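Local coordinates for protein flavoredoxin (Desulfovibrio vulgaris str. 'Miyazaki F', PDB 2D5M) that binds flavin mononucleotide and probably carries electrons, as a flavoprotein of the flavin reductase-like family, at residues G20-D25 and P100-H105; R58-T61 and A65-I68; V76-Y81 and L96-V101; E113-I118 and N157-V162. One frame throughout, in Å; residues are numbered along the deposited sequence.

Interaction 1: G20-D25 and P100-H105; sequences GTYDRD and PVPGEH
A water-bridged surface contact joins the end of strand 14-22 to the two-stranded ribbon of strands 100-102 and 109-111, with Tyr22 reaching across to Pro102 and, through one water, to Pro100. The phenol does the work at its hydroxyl end. Tyr22 OH lies 3.4 Å from Pro102 CA and 3.5 Å from Pro102 CB, so the oxygen rests against the start of the pyrrolidine ring in van der Waals contact. No direct hydrogen bond links the two segments. Instead the water sits at the edge of the tyrosine ring, in its plane, 2.7 Å from Tyr22 OH, and donates a hydrogen bond to Pro100 O over 2.8 Å. The hydroxyl therefore has an apolar neighbour and a polar one, and the water ties it to a carbonyl it does not meet itself. With CG anti to the carbonyl carbon (chi1 -70°), the long side chain bridges a gap across which the CA atoms of Tyr22 and Pro102 stay 9.4 Å apart. Just beyond the strand, Asp23 OD1 accepts from Asp25 N at 2.9 Å, an Asx turn that bends the chain after Tyr22, while Asp23 OD2 forms a salt bridge with Arg27 and a hydrogen bond with Tyr55 OH. Pro28 of strand 28-41 and Pro109 of strand 109-111 both touch Tyr22 and Pro100, and Thr21 packs against Thr56, Ser59 and Ile60 of helix 55-63.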
loop_
_atom_site.group_PDB
_atom_site.type_symbol
_atom_site.label_atom_id
_atom_site.label_comp_id
_atom_site.label_asym_id
_atom_site.label_seq_id
_atom_site.Cartn_x
_atom_site.Cartn_y
_atom_site.Cartn_z
ATOM N N GLY A 20 -16.091 3.652 1.169
ATOM C CA GLY A 20 -17.449 4.210 1.279
ATOM C C GLY A 20 -18.434 3.378 0.502
ATOM O O GLY A 20 -18.172 2.960 -0.636
ATOM N N THR A 21 -19.615 3.150 1.071
ATOM C CA THR A 21 -20.671 2.351 0.484
ATOM C C THR A 21 -22.059 2.855 0.912
ATOM O O THR A 21 -22.184 3.639 1.851
ATOM C CB THR A 21 -20.573 0.884 0.937
ATOM O OG1 THR A 21 -20.637 0.808 2.365
ATOM C CG2 THR A 21 -19.338 0.159 0.397
ATOM N N TYR A 22 -23.074 2.402 0.188
ATOM C CA TYR A 22 -24.464 2.496 0.626
ATOM C C TYR A 22 -24.992 1.110 0.985
ATOM O O TYR A 22 -24.762 0.150 0.239
ATOM C CB TYR A 22 -25.350 3.059 -0.496
ATOM C CG TYR A 22 -25.160 4.497 -0.828
ATOM C CD1 TYR A 22 -25.332 5.500 0.078
ATOM C CD2 TYR A 22 -24.775 4.860 -2.151
ATOM C CE1 TYR A 22 -25.145 6.846 -0.253
ATOM C CE2 TYR A 22 -24.593 6.190 -2.476
ATOM C CZ TYR A 22 -24.796 7.188 -1.538
ATOM O OH TYR A 22 -24.586 8.480 -1.900
ATOM N N ASP A 23 -25.714 0.992 2.101
ATOM C CA ASP A 23 -26.404 -0.254 2.409
ATOM C C ASP A 23 -27.699 -0.339 1.631
ATOM O O ASP A 23 -28.023 0.494 0.782
ATOM C CB ASP A 23 -26.563 -0.463 3.911
ATOM C CG ASP A 23 -27.744 0.266 4.560
ATOM O OD1 ASP A 23 -28.431 1.079 3.902
ATOM O OD2 ASP A 23 -27.934 0.009 5.762
ATOM N N ARG A 24 -28.456 -1.389 1.905
ATOM C CA ARG A 24 -29.682 -1.663 1.131
ATOM C C ARG A 24 -30.754 -0.596 1.298
ATOM O O ARG A 24 -31.598 -0.491 0.388
ATOM C CB ARG A 24 -30.217 -3.033 1.490
ATOM C CG ARG A 24 -30.729 -3.111 2.931
ATOM C CD ARG A 24 -30.839 -4.625 3.318
ATOM N NE ARG A 24 -31.232 -4.796 4.699
ATOM C CZ ARG A 24 -30.393 -4.645 5.703
ATOM N NH1 ARG A 24 -29.099 -4.348 5.561
ATOM N NH2 ARG A 24 -30.854 -4.821 6.949
ATOM N N ASP A 25 -30.683 0.160 2.363
ATOM C CA ASP A 25 -31.609 1.261 2.649
ATOM C C ASP A 25 -30.974 2.612 2.322
ATOM O O ASP A 25 -31.521 3.613 2.741
ATOM C CB ASP A 25 -32.023 1.198 4.119
ATOM C CG ASP A 25 -32.825 -0.061 4.404
ATOM O OD1 ASP A 25 -33.788 -0.197 3.624
ATOM O OD2 ASP A 25 -32.478 -0.829 5.337
ATOM N N PRO A 100 -21.623 12.710 3.225
ATOM C CA PRO A 100 -21.603 11.591 2.276
ATOM C C PRO A 100 -22.024 12.089 0.896
ATOM O O PRO A 100 -23.225 12.346 0.651
ATOM C CB PRO A 100 -22.623 10.622 2.887
ATOM C CG PRO A 100 -23.624 11.528 3.574
ATOM C CD PRO A 100 -22.875 12.753 4.021
ATOM N N VAL A 101 -21.057 12.315 0.036
ATOM C CA VAL A 101 -21.307 12.864 -1.272
ATOM C C VAL A 101 -21.552 11.732 -2.251
ATOM O O VAL A 101 -20.682 10.846 -2.382
ATOM C CB VAL A 101 -20.115 13.727 -1.773
ATOM C CG1 VAL A 101 -20.381 14.235 -3.143
ATOM C CG2 VAL A 101 -19.831 14.854 -0.788
ATOM N N PRO A 102 -22.664 11.690 -2.966
ATOM C CA PRO A 102 -22.858 10.593 -3.925
ATOM C C PRO A 102 -21.803 10.604 -5.019
ATOM O O PRO A 102 -21.479 11.652 -5.589
ATOM C CB PRO A 102 -24.248 10.837 -4.506
ATOM C CG PRO A 102 -24.858 11.836 -3.633
ATOM C CD PRO A 102 -23.820 12.604 -2.935
ATOM N N GLY A 103 -21.265 9.431 -5.349
ATOM C CA GLY A 103 -20.430 9.274 -6.512
ATOM C C GLY A 103 -21.123 9.733 -7.774
ATOM O O GLY A 103 -22.334 9.613 -7.906
ATOM N N GLU A 104 -20.316 10.264 -8.683
ATOM C CA GLU A 104 -20.833 10.691 -9.990
ATOM C C GLU A 104 -20.896 9.543 -10.959
ATOM O O GLU A 104 -21.673 9.624 -11.937
ATOM C CB GLU A 104 -19.969 11.857 -10.513
ATOM C CG GLU A 104 -20.155 13.095 -9.614
ATOM C CD GLU A 104 -19.269 14.247 -10.084
ATOM O OE1 GLU A 104 -18.094 13.920 -10.480
ATOM O OE2 GLU A 104 -19.674 15.437 -10.126
ATOM N N HIS A 105 -20.063 8.518 -10.771
ATOM C CA HIS A 105 -19.895 7.432 -11.699
ATOM C C HIS A 105 -20.322 6.078 -11.126
ATOM O O HIS A 105 -20.540 5.139 -11.884
ATOM C CB HIS A 105 -18.430 7.337 -12.165
ATOM C CG HIS A 105 -17.941 8.602 -12.777
ATOM N ND1 HIS A 105 -18.103 8.921 -14.092
ATOM C CD2 HIS A 105 -17.313 9.666 -12.168
ATOM C CE1 HIS A 105 -17.566 10.132 -14.250
ATOM N NE2 HIS A 105 -17.092 10.608 -13.124
HETATM O O HOH W 1 -24.953 10.272 0.075
#

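Interaction 2: R58-T61 and A65-I68; sequences RSIT and AFTI
The Phe66 ring is the one aromatic group here, and the CD1 methyl of Ile60 approaches it obliquely. This methyl, Ile60 CD1, comes within 3.9 Å of Phe66 CD2 and 4.0 Å of Phe66 CG, on the part of the ring nearest the backbone. Ile60 CG1 adds a contact at 4.1 Å to Phe66 CB, so two carbons of the isoleucine lie against the root of the phenylalanine. Phe66 CG is held between its own backbone N and carbonyl carbon (chi1 58°), and the CB bond of this residue points at the helix. Ile60 is built differently: its CB bond runs across the contact, and the extended arm through CG1 to CD1 (chi2 176°) makes the reach. Nothing polar joins the segments, and the touching residues are all buried. Leu120 of strand 116-126, Val19 of strand 14-22 and Val48 of strand 44-48 also pack on Phe66, while Leu50 and Leu122 meet Ile60. A short turn separates helix 55-63 from strand 65-70, and the arrangement is a helix-to-strand connection folded back on itself, its apolar side chains packing helix 55-63 against the curled antiparallel sheet, consistent with the FMN-binding, flavin reductase-like fold.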
loop_
_atom_site.group_PDB
_atom_site.type_symbol
_atom_site.label_atom_id
_atom_site.label_comp_id
_atom_site.label_asym_id
_atom_site.label_seq_id
_atom_site.Cartn_x
_atom_site.Cartn_y
_atom_site.Cartn_z
ATOM N N ARG A 58 -20.951 -6.580 3.140
ATOM C CA ARG A 58 -22.304 -6.865 2.675
ATOM C C ARG A 58 -22.697 -5.824 1.640
ATOM O O ARG A 58 -23.197 -6.160 0.559
ATOM C CB ARG A 58 -23.270 -6.872 3.838
ATOM C CG ARG A 58 -24.733 -7.068 3.373
ATOM C CD ARG A 58 -25.672 -7.125 4.569
ATOM N NE ARG A 58 -27.045 -7.235 4.098
ATOM C CZ ARG A 58 -28.076 -7.495 4.921
ATOM N NH1 ARG A 58 -27.815 -7.624 6.213
ATOM N NH2 ARG A 58 -29.310 -7.591 4.424
ATOM N N SER A 59 -22.482 -4.562 1.930
ATOM C CA SER A 59 -22.913 -3.508 0.993
ATOM C C SER A 59 -22.205 -3.626 -0.354
ATOM O O SER A 59 -22.837 -3.419 -1.400
ATOM C CB SER A 59 -22.676 -2.125 1.610
ATOM O OG SER A 59 -23.515 -1.999 2.744
ATOM N N ILE A 60 -20.917 -3.963 -0.366
ATOM C CA ILE A 60 -20.224 -4.077 -1.633
ATOM C C ILE A 60 -20.758 -5.252 -2.411
ATOM O O ILE A 60 -20.939 -5.176 -3.639
ATOM C CB ILE A 60 -18.687 -4.205 -1.446
ATOM C CG1 ILE A 60 -18.130 -2.914 -0.869
ATOM C CG2 ILE A 60 -18.014 -4.599 -2.758
ATOM C CD1 ILE A 60 -16.644 -2.936 -0.547
ATOM N N THR A 61 -21.043 -6.375 -1.756
ATOM C CA THR A 61 -21.606 -7.532 -2.453
ATOM C C THR A 61 -22.958 -7.187 -3.049
ATOM O O THR A 61 -23.319 -7.699 -4.113
ATOM C CB THR A 61 -21.728 -8.801 -1.607
ATOM O OG1 THR A 61 -22.662 -8.661 -0.564
ATOM C CG2 THR A 61 -20.398 -9.217 -0.979
ATOM N N ALA A 65 -20.144 -1.581 -5.922
ATOM C CA ALA A 65 -19.545 -0.273 -6.043
ATOM C C ALA A 65 -19.071 0.184 -4.665
ATOM O O ALA A 65 -19.703 -0.127 -3.661
ATOM C CB ALA A 65 -20.578 0.737 -6.543
ATOM N N PHE A 66 -17.974 0.952 -4.656
ATOM C CA PHE A 66 -17.482 1.526 -3.434
ATOM C C PHE A 66 -16.582 2.707 -3.821
ATOM O O PHE A 66 -16.153 2.828 -4.966
ATOM C CB PHE A 66 -16.718 0.532 -2.568
ATOM C CG PHE A 66 -15.510 -0.152 -3.189
ATOM C CD1 PHE A 66 -14.224 0.350 -2.922
ATOM C CD2 PHE A 66 -15.619 -1.273 -3.960
ATOM C CE1 PHE A 66 -13.108 -0.314 -3.417
ATOM C CE2 PHE A 66 -14.495 -1.899 -4.513
ATOM C CZ PHE A 66 -13.227 -1.428 -4.236
ATOM N N THR A 67 -16.322 3.565 -2.852
ATOM C CA THR A 67 -15.363 4.616 -3.018
ATOM C C THR A 67 -14.203 4.405 -2.035
ATOM O O THR A 67 -14.336 3.667 -1.077
ATOM C CB THR A 67 -15.964 6.017 -2.758
ATOM O OG1 THR A 67 -16.301 6.070 -1.385
ATOM C CG2 THR A 67 -17.145 6.270 -3.654
ATOM N N ILE A 68 -13.087 5.095 -2.304
ATOM C CA ILE A 68 -11.993 5.261 -1.373
ATOM C C ILE A 68 -11.790 6.753 -1.200
ATOM O O ILE A 68 -11.505 7.455 -2.147
ATOM C CB ILE A 68 -10.738 4.534 -1.854
ATOM C CG1 ILE A 68 -10.935 3.013 -1.725
ATOM C CG2 ILE A 68 -9.488 5.037 -1.085
ATOM C CD1 ILE A 68 -9.889 2.181 -2.415
#

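Interaction 3: V76-Y81 and L96-V101; sequences VRHADY and LGLTPV
Tyr81 and Leu96 lie at an oblique angle, with a leucine methyl over the flat of the phenol. Leu96 CD2 stands 4.0 Å from the Tyr81 ring centroid, 27° off the ring normal, a CH-pi contact displaced toward the rim, where Tyr81 CG is the nearest atom at 3.7 Å. The ring is offered to the leucine because Tyr81 CG stands anti to the backbone N (chi1 -176°). The other methyl, Leu96 CD1, comes to 3.6 Å from His78 O, so the two methyls of the leucine fork divide between the Tyr81 ring and the carbonyl of His78. His78 turns its ring edge to the chain: Leu96 O lies in the imidazole plane, 3.7 Å from His78 CD2. Leu98 slants across the same histidine, its CD1 4.1 Å from His78 CB and its CD2 at the same distance from His78 CD2.

The Tyr81 hydroxyl is hydrogen-bonded to Glu90. Asp80 touches FMN and hydrogen-bonds to Tyr171 and to backbone N atoms of Phe182, Ser183 and Gly185 of the second subunit. The helix thus meets the 96-98 chain mainly through apolar packing and one CH-pi contact, with no hydrogen bond between the two segments.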
loop_
_atom_site.group_PDB
_atom_site.type_symbol
_atom_site.label_atom_id
_atom_site.label_comp_id
_atom_site.label_asym_id
_atom_site.label_seq_id
_atom_site.Cartn_x
_atom_site.Cartn_y
_atom_site.Cartn_z
ATOM N N VAL A 76 -7.601 12.427 10.877
ATOM C CA VAL A 76 -7.053 11.176 11.367
ATOM C C VAL A 76 -7.942 10.561 12.466
ATOM O O VAL A 76 -8.151 9.343 12.459
ATOM C CB VAL A 76 -5.584 11.329 11.843
ATOM C CG1 VAL A 76 -5.434 12.181 13.089
ATOM C CG2 VAL A 76 -4.969 9.927 12.040
ATOM N N ARG A 77 -8.517 11.372 13.367
ATOM C CA ARG A 77 -9.362 10.797 14.397
ATOM C C ARG A 77 -10.644 10.229 13.803
ATOM O O ARG A 77 -11.149 9.174 14.204
ATOM C CB ARG A 77 -9.677 11.851 15.453
ATOM C CG ARG A 77 -8.434 12.345 16.224
ATOM C CD ARG A 77 -8.778 13.301 17.338
ATOM N NE ARG A 77 -9.308 12.525 18.469
ATOM C CZ ARG A 77 -9.801 12.980 19.612
ATOM N NH1 ARG A 77 -9.855 14.267 19.893
ATOM N NH2 ARG A 77 -10.253 12.117 20.524
ATOM N N HIS A 78 -11.194 10.879 12.821
ATOM C CA HIS A 78 -12.420 10.482 12.124
ATOM C C HIS A 78 -12.201 9.146 11.425
ATOM O O HIS A 78 -13.047 8.251 11.467
ATOM C CB HIS A 78 -12.875 11.541 11.122
ATOM C CG HIS A 78 -12.979 12.950 11.636
ATOM N ND1 HIS A 78 -11.887 13.675 12.063
ATOM C CD2 HIS A 78 -14.064 13.758 11.757
ATOM C CE1 HIS A 78 -12.268 14.835 12.452
ATOM N NE2 HIS A 78 -13.617 14.956 12.291
ATOM N N ALA A 79 -11.060 9.055 10.743
ATOM C CA ALA A 79 -10.714 7.843 10.043
ATOM C C ALA A 79 -10.581 6.679 11.018
ATOM O O ALA A 79 -11.065 5.566 10.777
ATOM C CB ALA A 79 -9.453 8.053 9.225
ATOM N N ASP A 80 -9.900 6.946 12.141
ATOM C CA ASP A 80 -9.752 5.921 13.174
ATOM C C ASP A 80 -11.110 5.471 13.704
ATOM O O ASP A 80 -11.353 4.260 13.860
ATOM C CB ASP A 80 -8.839 6.448 14.267
ATOM C CG ASP A 80 -8.312 5.352 15.179
ATOM O OD1 ASP A 80 -7.709 4.380 14.623
ATOM O OD2 ASP A 80 -8.459 5.473 16.416
ATOM N N TYR A 81 -12.006 6.422 13.965
ATOM C CA TYR A 81 -13.348 6.100 14.414
ATOM C C TYR A 81 -14.009 5.112 13.460
ATOM O O TYR A 81 -14.628 4.140 13.881
ATOM C CB TYR A 81 -14.171 7.390 14.535
ATOM C CG TYR A 81 -15.554 7.238 15.075
ATOM C CD1 TYR A 81 -15.838 7.563 16.416
ATOM C CD2 TYR A 81 -16.621 6.821 14.282
ATOM C CE1 TYR A 81 -17.101 7.443 16.922
ATOM C CE2 TYR A 81 -17.895 6.681 14.794
ATOM C CZ TYR A 81 -18.121 7.010 16.135
ATOM O OH TYR A 81 -19.398 6.883 16.655
ATOM N N LEU A 96 -19.769 11.657 12.915
ATOM C CA LEU A 96 -18.501 12.365 12.680
ATOM C C LEU A 96 -18.688 13.755 12.155
ATOM O O LEU A 96 -17.713 14.496 12.034
ATOM C CB LEU A 96 -17.637 11.521 11.748
ATOM C CG LEU A 96 -17.110 10.222 12.363
ATOM C CD1 LEU A 96 -16.453 9.344 11.307
ATOM C CD2 LEU A 96 -16.177 10.482 13.510
ATOM N N GLY A 97 -19.923 14.123 11.778
ATOM C CA GLY A 97 -20.169 15.418 11.148
ATOM C C GLY A 97 -19.511 15.555 9.789
ATOM O O GLY A 97 -19.003 16.627 9.448
ATOM N N LEU A 98 -19.476 14.494 9.006
ATOM C CA LEU A 98 -18.935 14.479 7.668
ATOM C C LEU A 98 -20.024 14.315 6.628
ATOM O O LEU A 98 -21.168 13.921 6.965
ATOM C CB LEU A 98 -17.917 13.299 7.560
ATOM C CG LEU A 98 -16.713 13.405 8.461
ATOM C CD1 LEU A 98 -15.856 12.152 8.341
ATOM C CD2 LEU A 98 -15.858 14.583 8.136
ATOM N N THR A 99 -19.692 14.592 5.396
ATOM C CA THR A 99 -20.689 14.694 4.307
ATOM C C THR A 99 -20.567 13.512 3.368
ATOM O O THR A 99 -19.511 13.338 2.717
ATOM C CB THR A 99 -20.453 15.966 3.511
ATOM O OG1 THR A 99 -20.507 17.111 4.386
ATOM C CG2 THR A 99 -21.521 16.182 2.450
ATOM N N PRO A 100 -21.623 12.710 3.225
ATOM C CA PRO A 100 -21.603 11.591 2.276
ATOM C C PRO A 100 -22.024 12.089 0.896
ATOM O O PRO A 100 -23.225 12.346 0.651
ATOM C CB PRO A 100 -22.623 10.622 2.887
ATOM C CG PRO A 100 -23.624 11.528 3.574
ATOM C CD PRO A 100 -22.875 12.753 4.021
ATOM N N VAL A 101 -21.057 12.315 0.036
ATOM C CA VAL A 101 -21.307 12.864 -1.272
ATOM C C VAL A 101 -21.552 11.732 -2.251
ATOM O O VAL A 101 -20.682 10.846 -2.382
ATOM C CB VAL A 101 -20.115 13.727 -1.773
ATOM C CG1 VAL A 101 -20.381 14.235 -3.143
ATOM C CG2 VAL A 101 -19.831 14.854 -0.788
#

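Interaction 4: E113-I118 and N157-V162; sequences EFPMAI and NKVDPV
This is a small, buried, apolar contact between the start of strand 116-126 and the end of helix 156-159, with Pro115 and Met116 on one side and Val159 on the other. Val159 is the common partner, and Pro115 makes the closer approach to it. The proline ring sets Pro115 CG 3.8 Å from Val159 CG1, and the same carbon lies 3.3 Å from Val159 O, so the pyrrolidine leans on both the side chain and the carbonyl of Val159, the final residue of the helix. Pro115 CB follows at 4.0 Å from Val159 O. The two side chains cross at about a right angle, and the CA atoms of Pro115 and Val159 are 5.6 Å apart, which brings the backbones close. Only one branch of the valine takes part: CG1 stands anti to the backbone N (chi1 175°) and faces the proline. It also grazes the base of the next residue, with Val159 CG1 4.4 Å from Met116 CB.

No hydrogen bond passes between the segments. The chain leaves the helix at Asp160, which has positive phi (60°), and turns into Pro161; the Asp160 carboxylate forms a salt bridge with Arg73. Around the contact, Met116 packs on Val141 and Val143 of strand 133-144, Pro161 touches Ile70 of strand 65-70, and Tyr12 of the second subunit lies against both Met116 and Pro161. Phe114 O accepts a hydrogen bond from Lys2 of that subunit. Here a short helix packs against the start of a barrel strand, at the dimer interface of an FMN-binding, flavin reductase-like domain.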
loop_
_atom_site.group_PDB
_atom_site.type_symbol
_atom_site.label_atom_id
_atom_site.label_comp_id
_atom_site.label_asym_id
_atom_site.label_seq_id
_atom_site.Cartn_x
_atom_site.Cartn_y
_atom_site.Cartn_z
ATOM N N GLU A 113 -15.357 16.067 2.767
ATOM C CA GLU A 113 -14.368 16.882 3.421
ATOM C C GLU A 113 -12.948 16.466 3.100
ATOM O O GLU A 113 -12.020 17.238 3.373
ATOM C CB GLU A 113 -14.556 16.816 4.952
ATOM C CG GLU A 113 -15.785 17.499 5.492
ATOM C CD GLU A 113 -17.089 16.853 5.231
ATOM O OE1 GLU A 113 -17.150 15.656 4.890
ATOM O OE2 GLU A 113 -18.119 17.546 5.428
ATOM N N PHE A 114 -12.754 15.228 2.624
ATOM C CA PHE A 114 -11.398 14.735 2.388
ATOM C C PHE A 114 -10.857 15.289 1.073
ATOM O O PHE A 114 -11.606 15.622 0.177
ATOM C CB PHE A 114 -11.361 13.226 2.392
ATOM C CG PHE A 114 -11.582 12.567 3.744
ATOM C CD1 PHE A 114 -11.947 13.250 4.906
ATOM C CD2 PHE A 114 -11.393 11.194 3.850
ATOM C CE1 PHE A 114 -12.188 12.580 6.093
ATOM C CE2 PHE A 114 -11.628 10.543 5.029
ATOM C CZ PHE A 114 -12.038 11.210 6.146
ATOM N N PRO A 115 -9.539 15.370 0.965
ATOM C CA PRO A 115 -8.949 16.032 -0.187
ATOM C C PRO A 115 -9.010 15.237 -1.471
ATOM O O PRO A 115 -8.856 15.780 -2.593
ATOM C CB PRO A 115 -7.503 16.230 0.255
ATOM C CG PRO A 115 -7.227 15.114 1.253
ATOM C CD PRO A 115 -8.527 15.090 1.991
ATOM N N MET A 116 -9.167 13.944 -1.367
ATOM C CA MET A 116 -9.071 13.042 -2.517
ATOM C C MET A 116 -10.075 11.891 -2.339
ATOM O O MET A 116 -10.181 11.305 -1.270
ATOM C CB MET A 116 -7.673 12.494 -2.624
ATOM C CG MET A 116 -7.393 11.529 -3.731
ATOM S SD MET A 116 -5.580 11.414 -3.797
ATOM C CE MET A 116 -5.480 10.302 -5.141
ATOM N N ALA A 117 -10.760 11.555 -3.425
ATOM C CA ALA A 117 -11.739 10.486 -3.425
ATOM C C ALA A 117 -11.626 9.731 -4.776
ATOM O O ALA A 117 -11.381 10.322 -5.809
ATOM C CB ALA A 117 -13.132 11.017 -3.221
ATOM N N ILE A 118 -11.806 8.434 -4.691
ATOM C CA ILE A 118 -11.714 7.531 -5.826
ATOM C C ILE A 118 -13.029 6.771 -5.928
ATOM O O ILE A 118 -13.516 6.253 -4.905
ATOM C CB ILE A 118 -10.525 6.543 -5.614
ATOM C CG1 ILE A 118 -9.238 7.261 -5.281
ATOM C CG2 ILE A 118 -10.410 5.653 -6.838
ATOM C CD1 ILE A 118 -8.104 6.334 -4.882
ATOM N N ASN A 157 1.907 16.596 -0.640
ATOM C CA ASN A 157 1.969 17.302 0.643
ATOM C C ASN A 157 0.748 18.193 0.893
ATOM O O ASN A 157 0.429 18.452 2.066
ATOM C CB ASN A 157 3.232 18.146 0.691
ATOM C CG ASN A 157 4.502 17.384 0.817
ATOM O OD1 ASN A 157 5.440 17.650 0.034
ATOM N ND2 ASN A 157 4.573 16.415 1.759
ATOM N N LYS A 158 0.074 18.665 -0.156
ATOM C CA LYS A 158 -1.175 19.385 0.020
ATOM C C LYS A 158 -2.318 18.438 0.312
ATOM O O LYS A 158 -3.161 18.705 1.205
ATOM C CB LYS A 158 -1.495 20.242 -1.217
ATOM C CG LYS A 158 -0.505 21.412 -1.355
ATOM C CD LYS A 158 -0.755 22.189 -2.628
ATOM C CE LYS A 158 -0.089 23.556 -2.672
ATOM N NZ LYS A 158 -0.705 24.330 -3.807
ATOM N N VAL A 159 -2.378 17.302 -0.397
ATOM C CA VAL A 159 -3.332 16.253 -0.031
ATOM C C VAL A 159 -3.147 15.849 1.435
ATOM O O VAL A 159 -4.107 15.693 2.215
ATOM C CB VAL A 159 -3.229 15.052 -0.975
ATOM C CG1 VAL A 159 -4.132 13.926 -0.527
ATOM C CG2 VAL A 159 -3.595 15.471 -2.394
ATOM N N ASP A 160 -1.888 15.654 1.798
ATOM C CA ASP A 160 -1.485 15.365 3.151
ATOM C C ASP A 160 -2.111 14.076 3.691
ATOM O O ASP A 160 -2.690 14.046 4.785
ATOM C CB ASP A 160 -1.843 16.560 4.055
ATOM C CG ASP A 160 -1.236 16.475 5.407
ATOM O OD1 ASP A 160 -1.916 16.846 6.413
ATOM O OD2 ASP A 160 -0.044 16.070 5.508
ATOM N N PRO A 161 -1.943 12.982 2.968
ATOM C CA PRO A 161 -2.590 11.716 3.346
ATOM C C PRO A 161 -1.960 11.057 4.574
ATOM O O PRO A 161 -0.803 11.284 4.921
ATOM C CB PRO A 161 -2.317 10.838 2.112
ATOM C CG PRO A 161 -0.991 11.314 1.603
ATOM C CD PRO A 161 -1.026 12.805 1.814
ATOM N N VAL A 162 -2.746 10.230 5.237
ATOM C CA VAL A 162 -2.282 9.511 6.411
ATOM C C VAL A 162 -1.687 8.174 6.011
ATOM O O VAL A 162 -2.218 7.445 5.166
ATOM C CB VAL A 162 -3.428 9.311 7.403
ATOM C CG1 VAL A 162 -3.059 8.516 8.629
ATOM C CG2 VAL A 162 -4.064 10.615 7.853
#

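How the interactions relate
Interactions 1 and 2 are immediate neighbours, their centres about 8 Å apart, and share the barrel: Gly20 N lies 2.9 Å from Thr67 O, a probable hydrogen bond between strands 14-22 and 65-70. Strand 65-70 pairs in turn with strand 116-126, where Ile118 N is 2.7 Å from Ile68 O, linking interaction 2 to interaction 4 although their centres are about 20 Å apart. Interactions 1 and 3 share Pro100 and Val101. Interactions 3 and 4 meet where Thr99 OG1 lies 2.6 Å from Glu113 OE2, and both touch the second subunit. Interaction 3 includes Asp80 of the FMN pocket, whereas the Ile60 side chain of interaction 2 is about 8 Å from a flavin.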